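Local coordinates for protein UDP-N-acetylenolpyruvoylglucosamine reductase (Listeria monocytogenes, PDB 3TX1) that reduces UDP-N-acetylenolpyruvoylglucosamine to UDP-N-acetylmuramate with NADPH and a bound FAD, a step in building the peptidoglycan of the cell wall, at residues A[270-275]-A[280-285]. Sequence-based numbering, arbitrary orientation.
Sequences GAQVSL and FIVNIG
Gln272 and Val282 face each other as a hydrogen-bonded pair of an antiparallel beta hairpin. Gln272 N donates to Val282 O at 2.9 Å, and Val282 N returns a bond of 2.8 Å to Gln272 O. Nearer the turn, Ser274 N also donates to Phe280 O at 2.7 Å; at the other end the bond from Ile284 N to Gly270 O is weak. Side chains of Gln272 and Val282 run alongside each other on one face, CB of Gln272 lying 3.9 Å from Val282 CG2. With CG anti to the backbone N (chi1 -174°) and the chain extended beyond it, the Gln272 side chain crosses that of Ile284 at about a right angle, OE1 coming 3.5 Å from Ile284 CG2, while NE2 is bonded to Gly265 O. CG1 of Val282 meets Ser274 CB, whose hydroxyl is tied into the turn by the backbone N of Lys276 and His277. On the reverse face Ala271 CB touches Ile281 CG2 at 4.0 Å. Asn283 OD1 accepts from Gly285 N in an Asx turn and from Ala287 N, with ND2 bonded to Thr49 O, three bonds that fix the amide where the strand ends. The Phe280 ring leads away from the hairpin to the FAD and lies near Ser244, the predicted proton donor. Within the C-terminal domain, the face bearing Ala271, Val273 and Ile281 packs on helix 289-307, and strand 267-268 borders strand 271-273 on the side away from strand 281-283.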
ATOM      1  N   GLY A 270       5.966  17.814 -12.194  1.00 29.77           N
ATOM      2  CA  GLY A 270       5.895  18.078 -10.747  1.00 29.60           C
ATOM      3  C   GLY A 270       6.517  16.973  -9.886  1.00 28.29           C
ATOM      4  O   GLY A 270       6.274  16.899  -8.680  1.00 27.82           O
ATOM      5  N   ALA A 271       7.331  16.125 -10.505  1.00 26.77           N
ATOM      6  CA  ALA A 271       7.942  15.010  -9.826  1.00 25.06           C
ATOM      7  C   ALA A 271       9.433  15.260  -9.647  1.00 25.47           C
ATOM      8  O   ALA A 271      10.089  15.827 -10.519  1.00 26.86           O
ATOM      9  CB  ALA A 271       7.702  13.738 -10.619  1.00 23.70           C
ATOM     10  N   GLN A 272       9.982  14.825  -8.517  1.00 25.33           N
ATOM     11  CA  GLN A 272      11.407  15.029  -8.243  1.00 24.52           C
ATOM     12  C   GLN A 272      12.058  13.860  -7.538  1.00 22.39           C
ATOM     13  O   GLN A 272      11.464  13.267  -6.658  1.00 23.75           O
ATOM     14  CB  GLN A 272      11.602  16.277  -7.398  1.00 25.46           C
ATOM     15  CG  GLN A 272      13.069  16.642  -7.193  1.00 25.61           C
ATOM     16  CD  GLN A 272      13.242  17.836  -6.290  1.00 27.29           C
ATOM     17  OE1 GLN A 272      12.506  17.988  -5.309  1.00 28.82           O
ATOM     18  NE2 GLN A 272      14.235  18.678  -6.583  1.00 28.59           N
ATOM     19  N   VAL A 273      13.248  13.494  -7.963  1.00 20.91           N
ATOM     20  CA  VAL A 273      13.992  12.491  -7.239  1.00 21.37           C
ATOM     21  C   VAL A 273      14.365  13.225  -5.969  1.00 22.37           C
ATOM     22  O   VAL A 273      15.091  14.228  -6.036  1.00 25.03           O
ATOM     23  CB  VAL A 273      15.262  12.076  -7.993  1.00 21.32           C
ATOM     24  CG1 VAL A 273      16.101  11.161  -7.138  1.00 20.74           C
ATOM     25  CG2 VAL A 273      14.883  11.421  -9.309  1.00 20.64           C
ATOM     26  N   SER A 274      13.843  12.769  -4.835  1.00 21.05           N
ATOM     27  CA  SER A 274      13.957  13.501  -3.567  1.00 21.74           C
ATOM     28  C   SER A 274      15.332  14.022  -3.211  1.00 23.10           C
ATOM     29  O   SER A 274      16.301  13.286  -3.240  1.00 23.13           O
ATOM     30  CB  SER A 274      13.459  12.630  -2.414  1.00 22.37           C
ATOM     31  OG  SER A 274      13.925  13.127  -1.188  1.00 24.10           O
ATOM     32  N   LEU A 275      15.430  15.289  -2.839  1.00 24.60           N
ATOM     33  CA  LEU A 275      16.729  15.800  -2.361  1.00 26.70           C
ATOM     34  C   LEU A 275      17.044  15.257  -0.987  1.00 28.17           C
ATOM     35  O   LEU A 275      18.128  15.464  -0.487  1.00 30.06           O
ATOM     36  CB  LEU A 275      16.775  17.322  -2.270  1.00 27.83           C
ATOM     37  CG  LEU A 275      16.874  18.069  -3.585  1.00 27.31           C
ATOM     38  CD1 LEU A 275      16.494  19.511  -3.329  1.00 29.45           C
ATOM     39  CD2 LEU A 275      18.255  17.950  -4.183  1.00 27.60           C
ATOM     40  N   PHE A 280      13.409   7.984  -3.426  1.00 22.95           N
ATOM     41  CA  PHE A 280      12.045   8.471  -3.361  1.00 22.27           C
ATOM     42  C   PHE A 280      11.777   9.505  -4.437  1.00 21.95           C
ATOM     43  O   PHE A 280      12.560  10.439  -4.641  1.00 21.74           O
ATOM     44  CB  PHE A 280      11.833   9.227  -2.076  1.00 23.39           C
ATOM     45  CG  PHE A 280      11.446   8.385  -0.911  1.00 25.18           C
ATOM     46  CD1 PHE A 280      12.339   7.476  -0.347  1.00 27.12           C
ATOM     47  CD2 PHE A 280      10.241   8.598  -0.281  1.00 25.86           C
ATOM     48  CE1 PHE A 280      11.995   6.717   0.781  1.00 28.24           C
ATOM     49  CE2 PHE A 280       9.915   7.870   0.868  1.00 28.92           C
ATOM     50  CZ  PHE A 280      10.788   6.923   1.400  1.00 27.87           C
ATOM     51  N   ILE A 281      10.637   9.375  -5.096  1.00 21.41           N
ATOM     52  CA  ILE A 281      10.242  10.401  -6.037  1.00 21.23           C
ATOM     53  C   ILE A 281       9.116  11.192  -5.364  1.00 21.86           C
ATOM     54  O   ILE A 281       8.009  10.678  -5.191  1.00 21.92           O
ATOM     55  CB  ILE A 281       9.806   9.779  -7.361  1.00 20.32           C
ATOM     56  CG1 ILE A 281      11.034   9.196  -8.024  1.00 19.85           C
ATOM     57  CG2 ILE A 281       9.176  10.815  -8.272  1.00 20.24           C
ATOM     58  CD1 ILE A 281      10.734   8.448  -9.293  1.00 19.97           C
ATOM     59  N   VAL A 282       9.413  12.418  -4.960  1.00 21.50           N
ATOM     60  CA  VAL A 282       8.416  13.244  -4.298  1.00 23.09           C
ATOM     61  C   VAL A 282       7.592  14.097  -5.271  1.00 24.02           C
ATOM     62  O   VAL A 282       8.014  14.389  -6.370  1.00 24.55           O
ATOM     63  CB  VAL A 282       9.060  14.198  -3.270  1.00 23.38           C
ATOM     64  CG1 VAL A 282       9.794  13.409  -2.228  1.00 23.27           C
ATOM     65  CG2 VAL A 282      10.013  15.153  -3.973  1.00 23.34           C
ATOM     66  N   ASN A 283       6.458  14.579  -4.790  1.00 25.55           N
ATOM     67  CA  ASN A 283       5.511  15.354  -5.555  1.00 26.09           C
ATOM     68  C   ASN A 283       5.621  16.764  -5.077  1.00 27.44           C
ATOM     69  O   ASN A 283       4.946  17.147  -4.126  1.00 30.98           O
ATOM     70  CB  ASN A 283       4.111  14.834  -5.238  1.00 26.68           C
ATOM     71  CG  ASN A 283       3.026  15.490  -6.048  1.00 28.99           C
ATOM     72  OD1 ASN A 283       3.244  16.486  -6.758  1.00 30.34           O
ATOM     73  ND2 ASN A 283       1.826  14.915  -5.964  1.00 29.56           N
ATOM     74  N   ILE A 284       6.462  17.544  -5.729  1.00 26.35           N
ATOM     75  CA  ILE A 284       6.636  18.931  -5.352  1.00 26.93           C
ATOM     76  C   ILE A 284       5.468  19.830  -5.746  1.00 29.05           C
ATOM     77  O   ILE A 284       5.594  21.051  -5.664  1.00 31.34           O
ATOM     78  CB  ILE A 284       7.950  19.512  -5.902  1.00 26.39           C
ATOM     79  CG1 ILE A 284       7.951  19.523  -7.424  1.00 26.01           C
ATOM     80  CG2 ILE A 284       9.121  18.720  -5.357  1.00 25.04           C
ATOM     81  CD1 ILE A 284       9.104  20.297  -8.028  1.00 26.74           C
ATOM     82  N   GLY A 285       4.353  19.248  -6.196  1.00 28.97           N
ATOM     83  CA  GLY A 285       3.128  20.014  -6.471  1.00 30.30           C
ATOM     84  C   GLY A 285       2.551  19.792  -7.846  1.00 31.31           C
ATOM     85  O   GLY A 285       3.141  20.175  -8.866  1.00 31.87           O
TER